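Local coordinates for protein putative methylthioribose-1-phosphate isomerase (Archaeoglobus fulgidus, PDB 1T5O) that probably catalyses the interconversion of methylthioribose 1-phosphate and methylthioribulose 1-phosphate, an isomerisation in methionine biosynthesis, at residues A59-E64 against K74-K79; T152-G157 against C186-L191; R182-E187 against T210-S215. All coordinates share one frame; numbering follows the deposited sequence.

Contact 1. Residues A59-E64 against K74-K79; sequences ALAARE and KEHLKK
H76 and E64 join the two segments through a histidine-carboxylate hydrogen bond, beside which L77 rests on two alanines. The donor is NE2 of H76, and it meets OE1 of E64 at 3.2 Å with an N-H...O angle of 151°. The oxygen lies in the plane of the imidazole, at the ring edge where the N-H points, while the carboxylate itself is turned almost perpendicular to the ring, 84° away. H76 reaches this position with CG anti to its backbone N (chi1 176°), which swings the ring off its helix toward the end of the other one. The same edge also faces the backbone of A61, whose O lies 3.1 Å from CD2 of H76. Histidine suits the place because one flat ring can offer a polar N-H and a slim C-H edge side by side. E64 is bent at chi2 and divides its two oxygens: OE1 accepts from the ring and OE2 from the backbone N of V32, so both oxygens are engaged and the rotation of the group is held. The apolar half belongs to L77, which presents its CD2 methyl alone. That methyl lies 3.6 Å from CB of A62 and 3.9 Å from CB of A61, and these short side chains let the leucine come close to the backbone. Here the end of helix 47-61 abuts the side of helix 70-85; helix 92-105 covers L77 through L102 and A105, and the long helix 111-141 packs on A59, R63 and L77, with NH1 of R63 bonded both to O of A59 and to O of K115 on that helix.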
ATOM      1  N   ALA A  59     -37.854   7.968  -8.101  1.00 39.61           N
ATOM      2  CA  ALA A  59     -39.011   7.658  -7.263  1.00 39.51           C
ATOM      3  C   ALA A  59     -39.059   8.705  -6.153  1.00 39.76           C
ATOM      4  O   ALA A  59     -40.127   9.176  -5.746  1.00 40.17           O
ATOM      5  CB  ALA A  59     -38.882   6.269  -6.666  1.00 38.79           C
ATOM      6  N   LEU A  60     -37.881   9.075  -5.672  1.00 39.97           N
ATOM      7  CA  LEU A  60     -37.773  10.077  -4.630  1.00 40.46           C
ATOM      8  C   LEU A  60     -38.231  11.435  -5.169  1.00 40.98           C
ATOM      9  O   LEU A  60     -39.086  12.089  -4.588  1.00 40.92           O
ATOM     10  CB  LEU A  60     -36.321  10.170  -4.136  1.00 39.40           C
ATOM     11  CG  LEU A  60     -35.990  11.221  -3.066  1.00 39.17           C
ATOM     12  CD1 LEU A  60     -36.947  11.084  -1.874  1.00 38.81           C
ATOM     13  CD2 LEU A  60     -34.549  11.048  -2.614  1.00 39.29           C
ATOM     14  N   ALA A  61     -37.657  11.859  -6.281  1.00 42.69           N
ATOM     15  CA  ALA A  61     -38.016  13.146  -6.865  1.00 44.92           C
ATOM     16  C   ALA A  61     -39.521  13.291  -7.103  1.00 47.20           C
ATOM     17  O   ALA A  61     -40.067  14.398  -7.017  1.00 47.28           O
ATOM     18  CB  ALA A  61     -37.270  13.343  -8.164  1.00 44.58           C
ATOM     19  N   ALA A  62     -40.187  12.179  -7.411  1.00 48.40           N
ATOM     20  CA  ALA A  62     -41.622  12.191  -7.677  1.00 50.30           C
ATOM     21  C   ALA A  62     -42.462  12.187  -6.409  1.00 51.91           C
ATOM     22  O   ALA A  62     -43.680  12.356  -6.471  1.00 49.64           O
ATOM     23  CB  ALA A  62     -42.007  10.991  -8.550  1.00 51.02           C
ATOM     24  N   ARG A  63     -41.813  11.983  -5.268  1.00 53.89           N
ATOM     25  CA  ARG A  63     -42.514  11.948  -3.992  1.00 57.62           C
ATOM     26  C   ARG A  63     -42.095  13.122  -3.110  1.00 60.75           C
ATOM     27  O   ARG A  63     -42.803  13.486  -2.170  1.00 61.33           O
ATOM     28  CB  ARG A  63     -42.232  10.620  -3.273  1.00 56.82           C
ATOM     29  CG  ARG A  63     -42.864   9.398  -3.935  1.00 55.69           C
ATOM     30  CD  ARG A  63     -42.372   8.096  -3.308  1.00 54.58           C
ATOM     31  NE  ARG A  63     -43.196   6.953  -3.700  1.00 54.10           N
ATOM     32  CZ  ARG A  63     -43.307   6.494  -4.944  1.00 54.16           C
ATOM     33  NH1 ARG A  63     -42.638   7.073  -5.938  1.00 53.26           N
ATOM     34  NH2 ARG A  63     -44.107   5.466  -5.199  1.00 53.23           N
ATOM     35  N   GLU A  64     -40.944  13.706  -3.431  1.00 64.19           N
ATOM     36  CA  GLU A  64     -40.384  14.841  -2.699  1.00 67.93           C
ATOM     37  C   GLU A  64     -41.501  15.630  -2.023  1.00 71.00           C
ATOM     38  O   GLU A  64     -41.620  15.623  -0.793  1.00 71.48           O
ATOM     39  CB  GLU A  64     -39.616  15.731  -3.672  1.00 67.97           C
ATOM     40  CG  GLU A  64     -38.236  16.135  -3.193  1.00 67.91           C
ATOM     41  CD  GLU A  64     -37.153  15.864  -4.229  1.00 67.86           C
ATOM     42  OE1 GLU A  64     -37.324  16.264  -5.406  1.00 67.66           O
ATOM     43  OE2 GLU A  64     -36.126  15.252  -3.863  1.00 67.44           O
ATOM     44  N   LYS A  74     -44.156  15.361 -14.088  1.00 53.69           N
ATOM     45  CA  LYS A  74     -43.271  14.884 -15.147  1.00 53.98           C
ATOM     46  C   LYS A  74     -42.131  15.865 -15.472  1.00 54.00           C
ATOM     47  O   LYS A  74     -40.964  15.469 -15.591  1.00 52.58           O
ATOM     48  CB  LYS A  74     -44.064  14.608 -16.426  1.00 53.72           C
ATOM     49  CG  LYS A  74     -45.173  13.575 -16.295  1.00 54.49           C
ATOM     50  CD  LYS A  74     -45.702  13.191 -17.684  1.00 54.55           C
ATOM     51  CE  LYS A  74     -46.840  12.188 -17.601  1.00 55.30           C
ATOM     52  NZ  LYS A  74     -46.454  10.972 -16.846  1.00 56.57           N
ATOM     53  N   GLU A  75     -42.478  17.138 -15.631  1.00 53.55           N
ATOM     54  CA  GLU A  75     -41.486  18.157 -15.933  1.00 54.61           C
ATOM     55  C   GLU A  75     -40.413  18.134 -14.839  1.00 53.84           C
ATOM     56  O   GLU A  75     -39.213  18.187 -15.123  1.00 53.21           O
ATOM     57  CB  GLU A  75     -42.157  19.535 -15.995  1.00 57.00           C
ATOM     58  CG  GLU A  75     -41.253  20.644 -16.508  1.00 60.87           C
ATOM     59  CD  GLU A  75     -41.961  21.991 -16.615  1.00 64.11           C
ATOM     60  OE1 GLU A  75     -41.372  22.913 -17.229  1.00 65.87           O
ATOM     61  OE2 GLU A  75     -43.094  22.133 -16.086  1.00 65.23           O
ATOM     62  N   HIS A  76     -40.859  18.046 -13.586  1.00 53.25           N
ATOM     63  CA  HIS A  76     -39.958  17.998 -12.435  1.00 51.67           C
ATOM     64  C   HIS A  76     -39.025  16.779 -12.518  1.00 50.17           C
ATOM     65  O   HIS A  76     -37.828  16.881 -12.242  1.00 48.82           O
ATOM     66  CB  HIS A  76     -40.766  17.935 -11.133  1.00 51.93           C
ATOM     67  CG  HIS A  76     -39.924  17.777  -9.903  1.00 53.87           C
ATOM     68  ND1 HIS A  76     -39.105  18.778  -9.421  1.00 54.86           N
ATOM     69  CD2 HIS A  76     -39.768  16.728  -9.058  1.00 53.34           C
ATOM     70  CE1 HIS A  76     -38.483  18.355  -8.335  1.00 54.15           C
ATOM     71  NE2 HIS A  76     -38.868  17.114  -8.093  1.00 54.06           N
ATOM     72  N   LEU A  77     -39.572  15.630 -12.901  1.00 48.39           N
ATOM     73  CA  LEU A  77     -38.756  14.426 -13.000  1.00 48.27           C
ATOM     74  C   LEU A  77     -37.624  14.580 -14.019  1.00 48.37           C
ATOM     75  O   LEU A  77     -36.490  14.159 -13.766  1.00 48.02           O
ATOM     76  CB  LEU A  77     -39.623  13.221 -13.357  1.00 46.18           C
ATOM     77  CG  LEU A  77     -40.664  12.841 -12.304  1.00 46.21           C
ATOM     78  CD1 LEU A  77     -41.310  11.525 -12.689  1.00 44.70           C
ATOM     79  CD2 LEU A  77     -40.011  12.727 -10.927  1.00 45.58           C
ATOM     80  N   LYS A  78     -37.918  15.186 -15.166  1.00 48.43           N
ATOM     81  CA  LYS A  78     -36.894  15.366 -16.187  1.00 48.60           C
ATOM     82  C   LYS A  78     -35.774  16.253 -15.637  1.00 48.61           C
ATOM     83  O   LYS A  78     -34.590  16.055 -15.933  1.00 48.13           O
ATOM     84  CB  LYS A  78     -37.514  15.981 -17.446  1.00 48.58           C
ATOM     85  CG  LYS A  78     -38.531  15.073 -18.133  1.00 49.71           C
ATOM     86  CD  LYS A  78     -39.198  15.752 -19.331  1.00 48.31           C
ATOM     87  CE  LYS A  78     -40.214  14.831 -19.988  1.00 48.83           C
ATOM     88  NZ  LYS A  78     -40.895  15.456 -21.164  1.00 48.81           N
ATOM     89  N   LYS A  79     -36.159  17.221 -14.814  1.00 49.08           N
ATOM     90  CA  LYS A  79     -35.199  18.132 -14.211  1.00 49.45           C
ATOM     91  C   LYS A  79     -34.352  17.385 -13.177  1.00 48.29           C
ATOM     92  O   LYS A  79     -33.123  17.511 -13.162  1.00 47.26           O
ATOM     93  CB  LYS A  79     -35.924  19.313 -13.547  1.00 51.10           C
ATOM     94  CG  LYS A  79     -36.588  20.304 -14.526  1.00 54.03           C
ATOM     95  CD  LYS A  79     -37.183  21.542 -13.793  1.00 54.97           C
ATOM     96  CE  LYS A  79     -38.306  21.154 -12.822  1.00 57.16           C
ATOM     97  NZ  LYS A  79     -38.941  22.312 -12.110  1.00 58.22           N
TER

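Contact 2. Residues T152-G157 against C186-L191; sequences TYCNAG and CETRPL
C186 and T188 meet Y153 and C154 where two loops leave adjacent parallel strands, 182-186 and 149-152, at the C-terminal edge of a Rossmann-like sheet. At C186 the strand pairing is running out: its N donates only weakly to O of T152, at 3.4 Å. Its small side chain fits beside the tyrosine, CB lying 3.3 Å from CD1 of Y153, and the sulfur sits at the ring edge, 4.8 Å from the ring centroid, a sulfur-aromatic contact. E187 then points away from the other loop. T188 is the hub. Its OG1 lies over the centre of one face of the Y153 ring, accepts from N of C154 at 2.8 Å and donates to O of C186, so one hydroxyl ties both backbones together. With OG1 beside the backbone N (chi1 -50°), the methyl CG2 falls anti to that N and leans on CB of C154 at 4.0 Å. A threonine suits the place by supplying both the polar and the apolar half. C154 is predicted to stabilise the transition state, and T188 also touches Q193, a predicted substrate-binding residue, which places this contact at the probable active site. Beyond, R189 precedes a cis peptide bond to P190; O of R189 accepts from a water at 2.8 Å, and that water accepts in turn from OH of Y153 at 2.6 Å.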
ATOM      1  N   THR A 152      -8.627 -11.339  -1.888  1.00 19.93           N
ATOM      2  CA  THR A 152      -9.435 -10.458  -2.694  1.00 18.04           C
ATOM      3  C   THR A 152      -8.817  -9.067  -2.671  1.00 17.73           C
ATOM      4  O   THR A 152      -7.844  -8.831  -1.944  1.00 16.67           O
ATOM      5  CB  THR A 152     -10.915 -10.450  -2.208  1.00 19.97           C
ATOM      6  OG1 THR A 152     -11.721  -9.799  -3.201  1.00 18.96           O
ATOM      7  CG2 THR A 152     -11.052  -9.754  -0.824  1.00 16.85           C
ATOM      8  N   TYR A 153      -9.365  -8.146  -3.469  1.00 16.31           N
ATOM      9  CA  TYR A 153      -8.820  -6.796  -3.547  1.00 16.87           C
ATOM     10  C   TYR A 153      -9.975  -5.814  -3.621  1.00 17.75           C
ATOM     11  O   TYR A 153     -11.029  -6.129  -4.177  1.00 19.09           O
ATOM     12  CB  TYR A 153      -7.948  -6.653  -4.799  1.00 16.00           C
ATOM     13  CG  TYR A 153      -6.867  -5.627  -4.639  1.00 17.74           C
ATOM     14  CD1 TYR A 153      -5.744  -5.905  -3.863  1.00 17.58           C
ATOM     15  CD2 TYR A 153      -6.962  -4.377  -5.257  1.00 17.69           C
ATOM     16  CE1 TYR A 153      -4.730  -4.969  -3.715  1.00 16.92           C
ATOM     17  CE2 TYR A 153      -5.964  -3.435  -5.109  1.00 19.08           C
ATOM     18  CZ  TYR A 153      -4.844  -3.743  -4.338  1.00 17.76           C
ATOM     19  OH  TYR A 153      -3.813  -2.851  -4.214  1.00 19.87           O
ATOM     20  N   CYS A 154      -9.752  -4.621  -3.086  1.00 15.34           N
ATOM     21  CA  CYS A 154     -10.781  -3.595  -3.014  1.00 18.05           C
ATOM     22  C   CYS A 154     -12.028  -4.076  -2.255  1.00 19.55           C
ATOM     23  O   CYS A 154     -11.914  -4.657  -1.157  1.00 20.81           O
ATOM     24  CB  CYS A 154     -11.162  -3.069  -4.425  1.00 18.19           C
ATOM     25  SG  CYS A 154     -11.853  -1.388  -4.292  1.00 22.14           S
ATOM     26  N   ASN A 155     -13.220  -3.858  -2.821  1.00 19.04           N
ATOM     27  CA  ASN A 155     -14.446  -4.260  -2.124  1.00 21.81           C
ATOM     28  C   ASN A 155     -15.564  -4.547  -3.112  1.00 23.26           C
ATOM     29  O   ASN A 155     -16.410  -3.682  -3.376  1.00 22.76           O
ATOM     30  CB  ASN A 155     -14.867  -3.148  -1.150  1.00 21.44           C
ATOM     31  CG  ASN A 155     -16.199  -3.433  -0.457  1.00 22.68           C
ATOM     32  OD1 ASN A 155     -17.141  -2.644  -0.577  1.00 22.00           O
ATOM     33  ND2 ASN A 155     -16.278  -4.548   0.280  1.00 18.56           N
ATOM     34  N   ALA A 156     -15.534  -5.753  -3.673  1.00 21.65           N
ATOM     35  CA  ALA A 156     -16.535  -6.197  -4.640  1.00 21.89           C
ATOM     36  C   ALA A 156     -17.520  -7.073  -3.849  1.00 21.05           C
ATOM     37  O   ALA A 156     -17.673  -8.269  -4.104  1.00 19.64           O
ATOM     38  CB  ALA A 156     -15.848  -7.007  -5.759  1.00 21.60           C
ATOM     39  N   GLY A 157     -18.161  -6.450  -2.864  1.00 21.86           N
ATOM     40  CA  GLY A 157     -19.097  -7.155  -2.016  1.00 21.54           C
ATOM     41  C   GLY A 157     -20.491  -6.557  -1.997  1.00 22.60           C
ATOM     42  O   GLY A 157     -20.894  -5.865  -2.936  1.00 20.46           O
ATOM     43  N   CYS A 186      -6.715  -7.410   0.923  1.00 17.03           N
ATOM     44  CA  CYS A 186      -5.705  -6.353   0.811  1.00 16.87           C
ATOM     45  C   CYS A 186      -6.338  -5.039   1.235  1.00 18.57           C
ATOM     46  O   CYS A 186      -7.454  -4.742   0.809  1.00 18.85           O
ATOM     47  CB  CYS A 186      -5.222  -6.252  -0.635  1.00 17.90           C
ATOM     48  SG  CYS A 186      -4.268  -7.702  -1.044  1.00 19.48           S
ATOM     49  N   GLU A 187      -5.628  -4.243   2.046  1.00 17.79           N
ATOM     50  CA  GLU A 187      -6.199  -3.001   2.555  1.00 17.57           C
ATOM     51  C   GLU A 187      -6.676  -2.094   1.435  1.00 18.54           C
ATOM     52  O   GLU A 187      -7.644  -1.370   1.609  1.00 16.43           O
ATOM     53  CB  GLU A 187      -5.214  -2.264   3.481  1.00 19.27           C
ATOM     54  CG  GLU A 187      -4.114  -1.508   2.769  1.00 21.47           C
ATOM     55  CD  GLU A 187      -3.215  -0.724   3.732  1.00 22.88           C
ATOM     56  OE1 GLU A 187      -3.709  -0.240   4.780  1.00 22.02           O
ATOM     57  OE2 GLU A 187      -2.011  -0.570   3.418  1.00 20.67           O
ATOM     58  N   THR A 188      -6.005  -2.173   0.286  1.00 19.56           N
ATOM     59  CA  THR A 188      -6.340  -1.410  -0.915  1.00 19.18           C
ATOM     60  C   THR A 188      -6.117   0.110  -0.801  1.00 19.42           C
ATOM     61  O   THR A 188      -7.061   0.887  -0.670  1.00 17.33           O
ATOM     62  CB  THR A 188      -7.822  -1.691  -1.369  1.00 20.22           C
ATOM     63  OG1 THR A 188      -8.041  -3.109  -1.418  1.00 20.50           O
ATOM     64  CG2 THR A 188      -8.092  -1.091  -2.777  1.00 18.35           C
ATOM     65  N   ARG A 189      -4.859   0.527  -0.861  1.00 18.02           N
ATOM     66  CA  ARG A 189      -4.530   1.954  -0.801  1.00 20.07           C
ATOM     67  C   ARG A 189      -4.977   2.643  -2.107  1.00 20.38           C
ATOM     68  O   ARG A 189      -5.194   1.974  -3.095  1.00 21.03           O
ATOM     69  CB  ARG A 189      -3.024   2.112  -0.587  1.00 20.78           C
ATOM     70  CG  ARG A 189      -2.591   1.658   0.813  1.00 20.96           C
ATOM     71  CD  ARG A 189      -3.063   2.650   1.827  1.00 20.84           C
ATOM     72  NE  ARG A 189      -2.353   3.920   1.648  1.00 22.97           N
ATOM     73  CZ  ARG A 189      -2.758   5.082   2.147  1.00 26.28           C
ATOM     74  NH1 ARG A 189      -3.883   5.156   2.857  1.00 26.61           N
ATOM     75  NH2 ARG A 189      -2.035   6.175   1.939  1.00 27.18           N
ATOM     76  N   PRO A 190      -5.150   3.977  -2.105  1.00 20.21           N
ATOM     77  CA  PRO A 190      -4.966   4.880  -0.960  1.00 21.36           C
ATOM     78  C   PRO A 190      -6.261   5.174  -0.174  1.00 23.87           C
ATOM     79  O   PRO A 190      -6.219   5.908   0.810  1.00 22.20           O
ATOM     80  CB  PRO A 190      -4.414   6.144  -1.614  1.00 20.93           C
ATOM     81  CG  PRO A 190      -5.254   6.219  -2.851  1.00 22.05           C
ATOM     82  CD  PRO A 190      -5.216   4.756  -3.360  1.00 21.89           C
ATOM     83  N   LEU A 191      -7.397   4.615  -0.599  1.00 21.55           N
ATOM     84  CA  LEU A 191      -8.663   4.871   0.091  1.00 23.98           C
ATOM     85  C   LEU A 191      -9.084   3.794   1.071  1.00 22.23           C
ATOM     86  O   LEU A 191     -10.090   3.952   1.762  1.00 22.77           O
ATOM     87  CB  LEU A 191      -9.787   5.094  -0.932  1.00 28.16           C
ATOM     88  CG  LEU A 191     -10.365   6.513  -1.010  1.00 31.67           C
ATOM     89  CD1 LEU A 191      -9.269   7.550  -0.809  1.00 32.95           C
ATOM     90  CD2 LEU A 191     -11.079   6.714  -2.352  1.00 31.58           C
TER
HETATM   91  O   HOH W   1      -4.314  -0.325  -4.391  1.00 17.95           O
HETATM   92  O   HOH W   2      -9.759  -6.282  -0.137  1.00 16.91           O

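Contact 3. Residues R182-E187 against T210-S215; sequences RVIACE and TLITDS
V183 and A185 of strand 182-186, and E187 just past its end, alternate donors and acceptors with T210 and I212 of the next strand, giving parallel pairing in which four backbone bonds cross. T210 N gives its hydrogen to V183 O at 2.9 Å, and T210 O takes that of A185 N at 2.8 Å. A185 O then accepts from I212 N at 3.1 Å, and I212 O closes the series by accepting from E187 N at 2.9 Å. V183 O has a second donor, a water 2.9 Å from V183 O and 2.7 Å from OG1 of T210. I184 turns its backbone bonds to the other neighbour, strand 149-152.

Past the strand ends, carboxylates take over much of the accepting. D214, with two oxygens, can serve two backbone amides of the neighbouring loop, OD1 taking T188 N and OD2 taking R189 N. E187 extends beside T213; its OE1 meets ND2 of N192, and its OE2 holds R189 of the second subunit in a salt bridge. A water joins this OE2 to the backbone N of D214, and weakly to OD2.

Apolar residues fill the faces. I212, beta-branched as suits a strand, carries CG1 in the crowded position between backbone N and carbonyl (chi1 59°), which sends CD1 over to CG2 of I184 at 3.6 Å and to SG of C186 at 4.0 Å. Cut back to an alanine, this position would probably leave I184 and C186 without their shared neighbour and open a gap on that face. L211, on the opposite face, reaches CB of E187 with CD2 and lies under helix 193-204.

T210 and L211 also pair with a strand of the second subunit, which continues the sheet. Strand 182-186, helix 193-204 and strand 208-212 form the beta-alpha-beta unit typical of Rossmann-like folds.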
ATOM      1  N   ARG A 182     -12.067 -19.049   3.772  1.00 23.86           N
ATOM      2  CA  ARG A 182     -11.483 -17.951   4.537  1.00 24.34           C
ATOM      3  C   ARG A 182     -10.987 -16.918   3.516  1.00 23.13           C
ATOM      4  O   ARG A 182     -10.622 -17.263   2.390  1.00 22.72           O
ATOM      5  CB  ARG A 182     -10.304 -18.436   5.371  1.00 26.66           C
ATOM      6  CG  ARG A 182     -10.675 -19.400   6.486  1.00 33.36           C
ATOM      7  CD  ARG A 182      -9.447 -19.684   7.331  1.00 37.31           C
ATOM      8  NE  ARG A 182      -8.957 -21.046   7.190  1.00 45.44           N
ATOM      9  CZ  ARG A 182      -8.747 -21.663   6.030  1.00 49.34           C
ATOM     10  NH1 ARG A 182      -8.992 -21.037   4.881  1.00 52.26           N
ATOM     11  NH2 ARG A 182      -8.289 -22.911   6.017  1.00 51.07           N
ATOM     12  N   VAL A 183     -10.960 -15.656   3.907  1.00 21.11           N
ATOM     13  CA  VAL A 183     -10.541 -14.616   2.971  1.00 21.47           C
ATOM     14  C   VAL A 183      -9.337 -13.830   3.455  1.00 20.94           C
ATOM     15  O   VAL A 183      -9.203 -13.568   4.654  1.00 20.78           O
ATOM     16  CB  VAL A 183     -11.707 -13.612   2.741  1.00 19.17           C
ATOM     17  CG1 VAL A 183     -11.249 -12.400   1.898  1.00 15.92           C
ATOM     18  CG2 VAL A 183     -12.882 -14.343   2.064  1.00 20.48           C
ATOM     19  N   ILE A 184      -8.446 -13.487   2.528  1.00 19.34           N
ATOM     20  CA  ILE A 184      -7.342 -12.620   2.879  1.00 19.50           C
ATOM     21  C   ILE A 184      -7.661 -11.358   2.079  1.00 17.75           C
ATOM     22  O   ILE A 184      -7.758 -11.402   0.861  1.00 18.48           O
ATOM     23  CB  ILE A 184      -5.997 -13.198   2.477  1.00 20.07           C
ATOM     24  CG1 ILE A 184      -5.671 -14.389   3.395  1.00 18.88           C
ATOM     25  CG2 ILE A 184      -4.901 -12.092   2.572  1.00 18.81           C
ATOM     26  CD1 ILE A 184      -4.388 -15.113   3.026  1.00 19.49           C
ATOM     27  N   ALA A 185      -7.805 -10.231   2.764  1.00 18.41           N
ATOM     28  CA  ALA A 185      -8.154  -8.976   2.102  1.00 17.97           C
ATOM     29  C   ALA A 185      -7.038  -7.941   2.101  1.00 18.70           C
ATOM     30  O   ALA A 185      -6.483  -7.621   3.157  1.00 19.99           O
ATOM     31  CB  ALA A 185      -9.393  -8.369   2.778  1.00 17.31           C
ATOM     32  N   CYS A 186      -6.715  -7.410   0.923  1.00 17.03           N
ATOM     33  CA  CYS A 186      -5.705  -6.353   0.811  1.00 16.87           C
ATOM     34  C   CYS A 186      -6.338  -5.039   1.235  1.00 18.57           C
ATOM     35  O   CYS A 186      -7.454  -4.742   0.809  1.00 18.85           O
ATOM     36  CB  CYS A 186      -5.222  -6.252  -0.635  1.00 17.90           C
ATOM     37  SG  CYS A 186      -4.268  -7.702  -1.044  1.00 19.48           S
ATOM     38  N   GLU A 187      -5.628  -4.243   2.046  1.00 17.79           N
ATOM     39  CA  GLU A 187      -6.199  -3.001   2.555  1.00 17.57           C
ATOM     40  C   GLU A 187      -6.676  -2.094   1.435  1.00 18.54           C
ATOM     41  O   GLU A 187      -7.644  -1.370   1.609  1.00 16.43           O
ATOM     42  CB  GLU A 187      -5.214  -2.264   3.481  1.00 19.27           C
ATOM     43  CG  GLU A 187      -4.114  -1.508   2.769  1.00 21.47           C
ATOM     44  CD  GLU A 187      -3.215  -0.724   3.732  1.00 22.88           C
ATOM     45  OE1 GLU A 187      -3.709  -0.240   4.780  1.00 22.02           O
ATOM     46  OE2 GLU A 187      -2.011  -0.570   3.418  1.00 20.67           O
ATOM     47  N   THR A 210      -8.567 -12.067   7.047  1.00 20.85           N
ATOM     48  CA  THR A 210      -7.301 -11.579   7.578  1.00 22.01           C
ATOM     49  C   THR A 210      -6.895 -10.400   6.674  1.00 21.92           C
ATOM     50  O   THR A 210      -6.934 -10.503   5.443  1.00 22.74           O
ATOM     51  CB  THR A 210      -6.219 -12.685   7.550  1.00 22.49           C
ATOM     52  OG1 THR A 210      -6.701 -13.809   8.284  1.00 23.88           O
ATOM     53  CG2 THR A 210      -4.919 -12.204   8.196  1.00 22.60           C
ATOM     54  N   LEU A 211      -6.519  -9.300   7.311  1.00 21.56           N
ATOM     55  CA  LEU A 211      -6.148  -8.030   6.669  1.00 20.31           C
ATOM     56  C   LEU A 211      -4.647  -7.952   6.477  1.00 19.44           C
ATOM     57  O   LEU A 211      -3.884  -8.225   7.406  1.00 18.40           O
ATOM     58  CB  LEU A 211      -6.563  -6.874   7.585  1.00 20.84           C
ATOM     59  CG  LEU A 211      -7.014  -5.479   7.115  1.00 24.67           C
ATOM     60  CD1 LEU A 211      -6.589  -4.470   8.124  1.00 19.57           C
ATOM     61  CD2 LEU A 211      -6.497  -5.126   5.752  1.00 20.28           C
ATOM     62  N   ILE A 212      -4.224  -7.572   5.273  1.00 20.44           N
ATOM     63  CA  ILE A 212      -2.790  -7.434   4.961  1.00 19.79           C
ATOM     64  C   ILE A 212      -2.645  -6.199   4.129  1.00 20.25           C
ATOM     65  O   ILE A 212      -3.640  -5.671   3.635  1.00 21.19           O
ATOM     66  CB  ILE A 212      -2.232  -8.594   4.087  1.00 19.66           C
ATOM     67  CG1 ILE A 212      -2.989  -8.699   2.738  1.00 16.53           C
ATOM     68  CG2 ILE A 212      -2.330  -9.887   4.828  1.00 17.80           C
ATOM     69  CD1 ILE A 212      -2.319  -9.698   1.757  1.00 15.96           C
ATOM     70  N   THR A 213      -1.412  -5.717   3.996  1.00 18.41           N
ATOM     71  CA  THR A 213      -1.162  -4.564   3.159  1.00 19.86           C
ATOM     72  C   THR A 213      -1.195  -5.100   1.698  1.00 19.57           C
ATOM     73  O   THR A 213      -1.087  -6.319   1.471  1.00 16.40           O
ATOM     74  CB  THR A 213       0.230  -3.976   3.522  1.00 20.68           C
ATOM     75  OG1 THR A 213       0.362  -2.680   2.966  1.00 33.71           O
ATOM     76  CG2 THR A 213       1.310  -4.830   3.001  1.00 16.59           C
ATOM     77  N   ASP A 214      -1.348  -4.219   0.715  1.00 17.90           N
ATOM     78  CA  ASP A 214      -1.360  -4.660  -0.694  1.00 18.40           C
ATOM     79  C   ASP A 214      -0.033  -5.293  -1.099  1.00 17.91           C
ATOM     80  O   ASP A 214       0.007  -6.285  -1.846  1.00 18.48           O
ATOM     81  CB  ASP A 214      -1.654  -3.464  -1.635  1.00 17.10           C
ATOM     82  CG  ASP A 214      -2.883  -2.701  -1.217  1.00 15.97           C
ATOM     83  OD1 ASP A 214      -3.846  -3.363  -0.796  1.00 16.81           O
ATOM     84  OD2 ASP A 214      -2.890  -1.453  -1.317  1.00 17.85           O
ATOM     85  N   SER A 215       1.048  -4.721  -0.586  1.00 16.12           N
ATOM     86  CA  SER A 215       2.388  -5.191  -0.877  1.00 18.52           C
ATOM     87  C   SER A 215       2.646  -6.601  -0.332  1.00 19.09           C
ATOM     88  O   SER A 215       3.590  -7.281  -0.777  1.00 18.88           O
ATOM     89  CB  SER A 215       3.421  -4.235  -0.266  1.00 18.05           C
ATOM     90  OG  SER A 215       3.441  -4.408   1.153  1.00 21.02           O
TER
HETATM   91  O   HOH W   3      -8.371 -15.353   6.768  1.00 27.84           O
HETATM   92  O   HOH W   4      -1.382  -1.230   1.124  1.00 14.23           O

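How the contacts relate
Along the chain, contact 1 closes before contacts 2 and 3 begin, and it lies on the other side of the chain's centre, with its centre about 36 Å from that of contact 2 and 43 Å from that of contact 3. It lies between helices 47-61 and 70-85, away from the sheet that carries the other two. Contacts 2 and 3 have centres only about 8 Å apart and share C186 and E187, so strand 182-186 links them: its tip meets the loop after strand 149-152 on one side and strand 208-212 on the other. D214 belongs to contact 3 but bonds the loop of contact 2. Both also touch the second subunit, placing the predicted catalytic edge of the sheet close to the dimer interface.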